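Local coordinates for hypothetical protein yihE (Escherichia coli, PDB 1ZYL) that phosphorylates proteins and itself on serine and threonine using ATP, and probably helps cells withstand stress linked to reactive oxygen species, at residues L75-V78 / P83-A86; A204-W209 / F215-D220. All blocks are in the same frame, centred on the assembly; numbering follows the deposited sequence.

Contact 1 of 2, residues L75-V78 / P83-A86; sequences LQLV and PVAA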
ATOM      1  N   LEU A  75      13.316   9.368   5.409  1.00 34.23           N
ATOM      2  CA  LEU A  75      14.606   9.998   5.647  1.00 35.95           C
ATOM      3  C   LEU A  75      15.436   9.201   6.642  1.00 37.16           C
ATOM      4  O   LEU A  75      16.625   8.981   6.421  1.00 38.11           O
ATOM      5  CB  LEU A  75      14.410  11.422   6.163  1.00 35.50           C
ATOM      6  CG  LEU A  75      15.514  12.404   5.767  1.00 37.54           C
ATOM      7  CD1 LEU A  75      15.200  12.971   4.380  1.00 35.68           C
ATOM      8  CD2 LEU A  75      15.612  13.527   6.799  1.00 36.59           C
ATOM      9  N   GLN A  76      14.814   8.770   7.737  1.00 38.34           N
ATOM     10  CA  GLN A  76      15.511   7.983   8.753  1.00 38.86           C
ATOM     11  C   GLN A  76      15.942   6.643   8.169  1.00 38.90           C
ATOM     12  O   GLN A  76      17.065   6.186   8.385  1.00 38.94           O
ATOM     13  CB  GLN A  76      14.605   7.753   9.966  1.00 40.34           C
ATOM     14  CG  GLN A  76      15.145   6.731  10.962  1.00 43.82           C
ATOM     15  CD  GLN A  76      14.407   6.743  12.293  1.00 46.05           C
ATOM     16  OE1 GLN A  76      13.208   7.031  12.356  1.00 48.32           O
ATOM     17  NE2 GLN A  76      15.119   6.413  13.363  1.00 45.76           N
ATOM     18  N   LEU A  77      15.039   6.022   7.423  1.00 37.82           N
ATOM     19  CA  LEU A  77      15.307   4.738   6.794  1.00 37.28           C
ATOM     20  C   LEU A  77      16.570   4.819   5.922  1.00 37.99           C
ATOM     21  O   LEU A  77      17.356   3.868   5.855  1.00 37.78           O
ATOM     22  CB  LEU A  77      14.095   4.335   5.950  1.00 35.52           C
ATOM     23  CG  LEU A  77      13.596   2.890   6.006  1.00 35.12           C
ATOM     24  CD1 LEU A  77      13.542   2.416   7.441  1.00 35.81           C
ATOM     25  CD2 LEU A  77      12.211   2.800   5.361  1.00 34.86           C
ATOM     26  N   VAL A  78      16.760   5.952   5.255  1.00 37.60           N
ATOM     27  CA  VAL A  78      17.931   6.141   4.406  1.00 38.19           C
ATOM     28  C   VAL A  78      19.162   6.113   5.305  1.00 38.78           C
ATOM     29  O   VAL A  78      20.156   5.456   4.993  1.00 39.61           O
ATOM     30  CB  VAL A  78      17.879   7.499   3.665  1.00 38.12           C
ATOM     31  CG1 VAL A  78      19.039   7.622   2.708  1.00 35.96           C
ATOM     32  CG2 VAL A  78      16.585   7.627   2.914  1.00 38.65           C
ATOM     33  N   PRO A  83      17.181   0.671   1.155  1.00 39.32           N
ATOM     34  CA  PRO A  83      16.850   1.004  -0.236  1.00 39.34           C
ATOM     35  C   PRO A  83      15.527   1.720  -0.495  1.00 39.70           C
ATOM     36  O   PRO A  83      14.564   1.105  -0.942  1.00 40.39           O
ATOM     37  CB  PRO A  83      16.895  -0.355  -0.934  1.00 39.99           C
ATOM     38  CG  PRO A  83      17.842  -1.139  -0.115  1.00 38.72           C
ATOM     39  CD  PRO A  83      17.425  -0.776   1.282  1.00 39.02           C
ATOM     40  N   VAL A  84      15.485   3.018  -0.225  1.00 40.26           N
ATOM     41  CA  VAL A  84      14.287   3.816  -0.454  1.00 40.63           C
ATOM     42  C   VAL A  84      14.733   5.213  -0.859  1.00 40.73           C
ATOM     43  O   VAL A  84      15.843   5.622  -0.541  1.00 42.98           O
ATOM     44  CB  VAL A  84      13.416   3.925   0.821  1.00 40.86           C
ATOM     45  CG1 VAL A  84      12.983   2.549   1.280  1.00 39.82           C
ATOM     46  CG2 VAL A  84      14.181   4.629   1.920  1.00 39.73           C
ATOM     47  N   ALA A  85      13.888   5.947  -1.566  1.00 40.07           N
ATOM     48  CA  ALA A  85      14.260   7.297  -1.966  1.00 39.06           C
ATOM     49  C   ALA A  85      13.565   8.325  -1.081  1.00 38.39           C
ATOM     50  O   ALA A  85      12.345   8.457  -1.091  1.00 38.08           O
ATOM     51  CB  ALA A  85      13.907   7.534  -3.421  1.00 38.98           C
ATOM     52  N   ALA A  86      14.355   9.047  -0.300  1.00 38.01           N
ATOM     53  CA  ALA A  86      13.807  10.059   0.580  1.00 38.65           C
ATOM     54  C   ALA A  86      13.490  11.305  -0.237  1.00 37.77           C
ATOM     55  O   ALA A  86      14.139  11.576  -1.246  1.00 39.10           O
ATOM     56  CB  ALA A  86      14.809  10.392   1.677  1.00 38.52           C
TER

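Contact 2 of 2, residues A204-W209 / F215-D220; sequences AGNILW and FVDLDD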
ATOM      1  N   ALA A 204       5.536  -7.138  -4.843  1.00 24.89           N
ATOM      2  CA  ALA A 204       6.339  -6.989  -6.048  1.00 26.41           C
ATOM      3  C   ALA A 204       6.192  -5.636  -6.748  1.00 27.62           C
ATOM      4  O   ALA A 204       7.179  -4.948  -7.016  1.00 29.25           O
ATOM      5  CB  ALA A 204       6.010  -8.110  -7.016  1.00 28.41           C
ATOM      6  N   GLY A 205       4.960  -5.251  -7.042  1.00 27.01           N
ATOM      7  CA  GLY A 205       4.742  -3.993  -7.732  1.00 28.46           C
ATOM      8  C   GLY A 205       5.530  -2.781  -7.265  1.00 28.58           C
ATOM      9  O   GLY A 205       6.073  -2.043  -8.086  1.00 27.80           O
ATOM     10  N   ASN A 206       5.588  -2.570  -5.954  1.00 29.68           N
ATOM     11  CA  ASN A 206       6.292  -1.423  -5.392  1.00 30.91           C
ATOM     12  C   ASN A 206       7.750  -1.699  -5.053  1.00 31.11           C
ATOM     13  O   ASN A 206       8.323  -1.066  -4.170  1.00 31.25           O
ATOM     14  CB  ASN A 206       5.574  -0.921  -4.140  1.00 32.32           C
ATOM     15  CG  ASN A 206       4.194  -0.397  -4.436  1.00 34.45           C
ATOM     16  OD1 ASN A 206       4.028   0.483  -5.278  1.00 37.48           O
ATOM     17  ND2 ASN A 206       3.190  -0.930  -3.744  1.00 33.34           N
ATOM     18  N   ILE A 207       8.355  -2.645  -5.745  1.00 30.46           N
ATOM     19  CA  ILE A 207       9.747  -2.926  -5.479  1.00 32.92           C
ATOM     20  C   ILE A 207      10.491  -3.014  -6.827  1.00 34.57           C
ATOM     21  O   ILE A 207      10.031  -3.660  -7.770  1.00 34.29           O
ATOM     22  CB  ILE A 207       9.882  -4.220  -4.600  1.00 31.14           C
ATOM     23  CG1 ILE A 207      11.292  -4.348  -4.048  1.00 30.47           C
ATOM     24  CG2 ILE A 207       9.558  -5.449  -5.406  1.00 33.59           C
ATOM     25  CD1 ILE A 207      12.329  -4.697  -5.081  1.00 31.02           C
ATOM     26  N   LEU A 208      11.619  -2.311  -6.914  1.00 36.34           N
ATOM     27  CA  LEU A 208      12.442  -2.274  -8.121  1.00 39.06           C
ATOM     28  C   LEU A 208      13.792  -2.932  -7.882  1.00 41.36           C
ATOM     29  O   LEU A 208      14.233  -3.067  -6.740  1.00 42.29           O
ATOM     30  CB  LEU A 208      12.680  -0.830  -8.544  1.00 38.26           C
ATOM     31  CG  LEU A 208      11.467  -0.076  -9.058  1.00 38.34           C
ATOM     32  CD1 LEU A 208      11.748   1.406  -8.991  1.00 40.47           C
ATOM     33  CD2 LEU A 208      11.155  -0.519 -10.474  1.00 36.87           C
ATOM     34  N   TRP A 209      14.467  -3.311  -8.959  1.00 43.03           N
ATOM     35  CA  TRP A 209      15.757  -3.963  -8.812  1.00 46.52           C
ATOM     36  C   TRP A 209      16.824  -3.533  -9.809  1.00 49.59           C
ATOM     37  O   TRP A 209      16.699  -3.736 -11.016  1.00 49.70           O
ATOM     38  CB  TRP A 209      15.567  -5.484  -8.875  1.00 46.72           C
ATOM     39  CG  TRP A 209      16.832  -6.274  -8.748  1.00 45.91           C
ATOM     40  CD1 TRP A 209      17.806  -6.419  -9.690  1.00 45.29           C
ATOM     41  CD2 TRP A 209      17.271  -7.008  -7.602  1.00 46.01           C
ATOM     42  NE1 TRP A 209      18.825  -7.196  -9.204  1.00 44.98           N
ATOM     43  CE2 TRP A 209      18.524  -7.573  -7.924  1.00 45.00           C
ATOM     44  CE3 TRP A 209      16.726  -7.246  -6.331  1.00 44.48           C
ATOM     45  CZ2 TRP A 209      19.244  -8.361  -7.024  1.00 44.72           C
ATOM     46  CZ3 TRP A 209      17.440  -8.029  -5.438  1.00 43.62           C
ATOM     47  CH2 TRP A 209      18.687  -8.578  -5.789  1.00 44.72           C
ATOM     48  N   PHE A 215      12.859  -0.229  -2.502  1.00 40.30           N
ATOM     49  CA  PHE A 215      11.448  -0.052  -2.222  1.00 38.23           C
ATOM     50  C   PHE A 215      10.985   1.343  -2.596  1.00 38.47           C
ATOM     51  O   PHE A 215      11.648   2.342  -2.302  1.00 39.61           O
ATOM     52  CB  PHE A 215      11.167  -0.350  -0.749  1.00 36.03           C
ATOM     53  CG  PHE A 215      11.608  -1.711  -0.341  1.00 35.22           C
ATOM     54  CD1 PHE A 215      12.922  -1.941   0.043  1.00 35.27           C
ATOM     55  CD2 PHE A 215      10.743  -2.792  -0.452  1.00 33.55           C
ATOM     56  CE1 PHE A 215      13.369  -3.229   0.298  1.00 34.89           C
ATOM     57  CE2 PHE A 215      11.182  -4.084  -0.199  1.00 33.00           C
ATOM     58  CZ  PHE A 215      12.494  -4.302   0.175  1.00 33.51           C
ATOM     59  N   VAL A 216       9.847   1.407  -3.271  1.00 37.35           N
ATOM     60  CA  VAL A 216       9.306   2.686  -3.679  1.00 37.93           C
ATOM     61  C   VAL A 216       7.881   2.831  -3.194  1.00 38.34           C
ATOM     62  O   VAL A 216       7.163   1.838  -3.029  1.00 37.91           O
ATOM     63  CB  VAL A 216       9.318   2.847  -5.222  1.00 37.07           C
ATOM     64  CG1 VAL A 216      10.739   2.927  -5.718  1.00 37.82           C
ATOM     65  CG2 VAL A 216       8.604   1.681  -5.883  1.00 34.43           C
ATOM     66  N   ASP A 217       7.493   4.079  -2.942  1.00 37.35           N
ATOM     67  CA  ASP A 217       6.139   4.402  -2.522  1.00 35.53           C
ATOM     68  C   ASP A 217       5.806   4.070  -1.070  1.00 32.79           C
ATOM     69  O   ASP A 217       5.377   2.958  -0.768  1.00 32.44           O
ATOM     70  CB  ASP A 217       5.141   3.693  -3.446  1.00 38.09           C
ATOM     71  CG  ASP A 217       3.846   4.457  -3.603  1.00 40.75           C
ATOM     72  OD1 ASP A 217       3.515   5.245  -2.688  1.00 41.63           O
ATOM     73  OD2 ASP A 217       3.157   4.262  -4.631  1.00 41.24           O
ATOM     74  N   LEU A 218       5.990   5.038  -0.177  1.00 29.23           N
ATOM     75  CA  LEU A 218       5.664   4.839   1.226  1.00 26.27           C
ATOM     76  C   LEU A 218       4.350   5.530   1.556  1.00 25.83           C
ATOM     77  O   LEU A 218       3.945   5.593   2.715  1.00 24.35           O
ATOM     78  CB  LEU A 218       6.759   5.397   2.129  1.00 24.94           C
ATOM     79  CG  LEU A 218       8.168   4.812   2.057  1.00 24.70           C
ATOM     80  CD1 LEU A 218       8.851   5.118   3.370  1.00 23.28           C
ATOM     81  CD2 LEU A 218       8.151   3.311   1.829  1.00 23.52           C
ATOM     82  N   ASP A 219       3.682   6.045   0.531  1.00 26.39           N
ATOM     83  CA  ASP A 219       2.416   6.746   0.720  1.00 28.67           C
ATOM     84  C   ASP A 219       1.459   5.982   1.635  1.00 27.71           C
ATOM     85  O   ASP A 219       0.639   6.587   2.330  1.00 26.43           O
ATOM     86  CB  ASP A 219       1.734   6.983  -0.630  1.00 32.40           C
ATOM     87  CG  ASP A 219       0.573   7.966  -0.538  1.00 33.65           C
ATOM     88  OD1 ASP A 219      -0.357   7.873  -1.366  1.00 34.21           O
ATOM     89  OD2 ASP A 219       0.602   8.839   0.354  1.00 34.00           O
ATOM     90  N   ASP A 220       1.568   4.654   1.636  1.00 27.63           N
ATOM     91  CA  ASP A 220       0.687   3.824   2.455  1.00 26.62           C
ATOM     92  C   ASP A 220       1.258   3.402   3.794  1.00 24.07           C
ATOM     93  O   ASP A 220       0.556   2.810   4.605  1.00 24.09           O
ATOM     94  CB  ASP A 220       0.230   2.597   1.665  1.00 28.68           C
ATOM     95  CG  ASP A 220      -1.035   2.867   0.842  1.00 31.98           C
ATOM     96  OD1 ASP A 220      -1.159   2.320  -0.281  1.00 33.40           O
ATOM     97  OD2 ASP A 220      -1.911   3.619   1.327  1.00 31.04           O
TER

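Contact 1 of 2, residues L75-V78 / P83-A86
Leu75 and Ala86 bring their CA atoms to 5.1 Å at one end of this contact, and the backbones then diverge to 6.5 Å between the CA atoms of Val78 and Val84. No hydrogen bond joins the two segments; they meet through aliphatic side chains alone. Ala86 offers its methyl to two partners, Val78 CG2 at 3.5 Å from CB and Leu75 CD1 at 3.8 Å from the same CB. Although the CB of Leu75 departs from the loop, its leucine end bends back to make this touch. In the protein-kinase-like fold, the pairing corresponds to the end of helix C meeting the connection that leads to the fourth strand of the N-terminal lobe: helix 64-79 runs out, and 83-86 folds back beside its last turn. Val84 lies where the backbones are farther apart. Its CG2 lies 4.0 Å from Val78 CG2, with CG1 of Val78 anti to the backbone N (chi1 -175°), which leaves CG2 on the side nearer the loop. That same Val84 methyl meets Leu77 CB, the leucine and valine side chains crossing almost perpendicularly. Leu77 is the buried member, covered also by Met132 and Thr135 of helix 119-136, while Leu75 and Val78 remain exposed.

Contact 2 of 2, residues A204-W209 / F215-D220
Ile207 and Phe215 form an antiparallel, non-hydrogen-bonded pair, their CA atoms 4.7 Å apart, in the beta hairpin that joins the kinase catalytic loop to the segment equivalent to the DFG motif of eukaryotic protein kinases. The backbone bond beside this pair runs from Val216 N to Asn206 O, 3.0 Å long and nearly straight at 174°, and it ties the end of the catalytic loop to the residue preceding Asp217. Apolar contacts occupy both faces of the hairpin. On one, Ile207 and Phe215 lie side by side, and Ile207 CG1, carried toward the ring by its position anti to the backbone N (chi1 -167°), makes an off-centre CH-pi contact 4.3 Å from the centroid of Phe215. Phe215 also packs on Leu129 and Met132 of helix 119-136. On the other face, Leu208 CD1 reaches Val216 CG1 at 3.7 Å, the two side chains crossing at about a right angle. The polar pair lies at the end of the hairpin next to the catalytic loop, where Asn206 and Asp217 are inferred magnesium ligands. Asn206 ND2 bonds to the backbone O of Asp201, the probable proton acceptor, which helps fix the amide. Its OD1 lies 3.9 Å from Asp217 OD2, with amide and carboxylate planes 76° apart. The other carboxylate oxygen, Asp217 OD1, accepts a weak bond from Asp219 N at 3.3 Å.

Overall arrangement
The two contacts show how chemistry changes with place in a kinase-like fold. Contact 1 sits at the surface, its centre about 17 Å from that of the chain, and joins a helix to a loop by hydrocarbon alone; contact 2 is partly buried, its centre about 8 Å from that of the chain, and combines a backbone hydrogen bond and a ring contact with the polar residues of the presumed metal site. Their own centres are about 12 Å apart, yet they touch: Pro83 O and Phe215 N, at 2.7 Å, probably form a hydrogen bond that links the loop of 83-86 to the hairpin. Helix 119-136 packs against both, and Met132 meets Leu77 in one and Phe215 in the other.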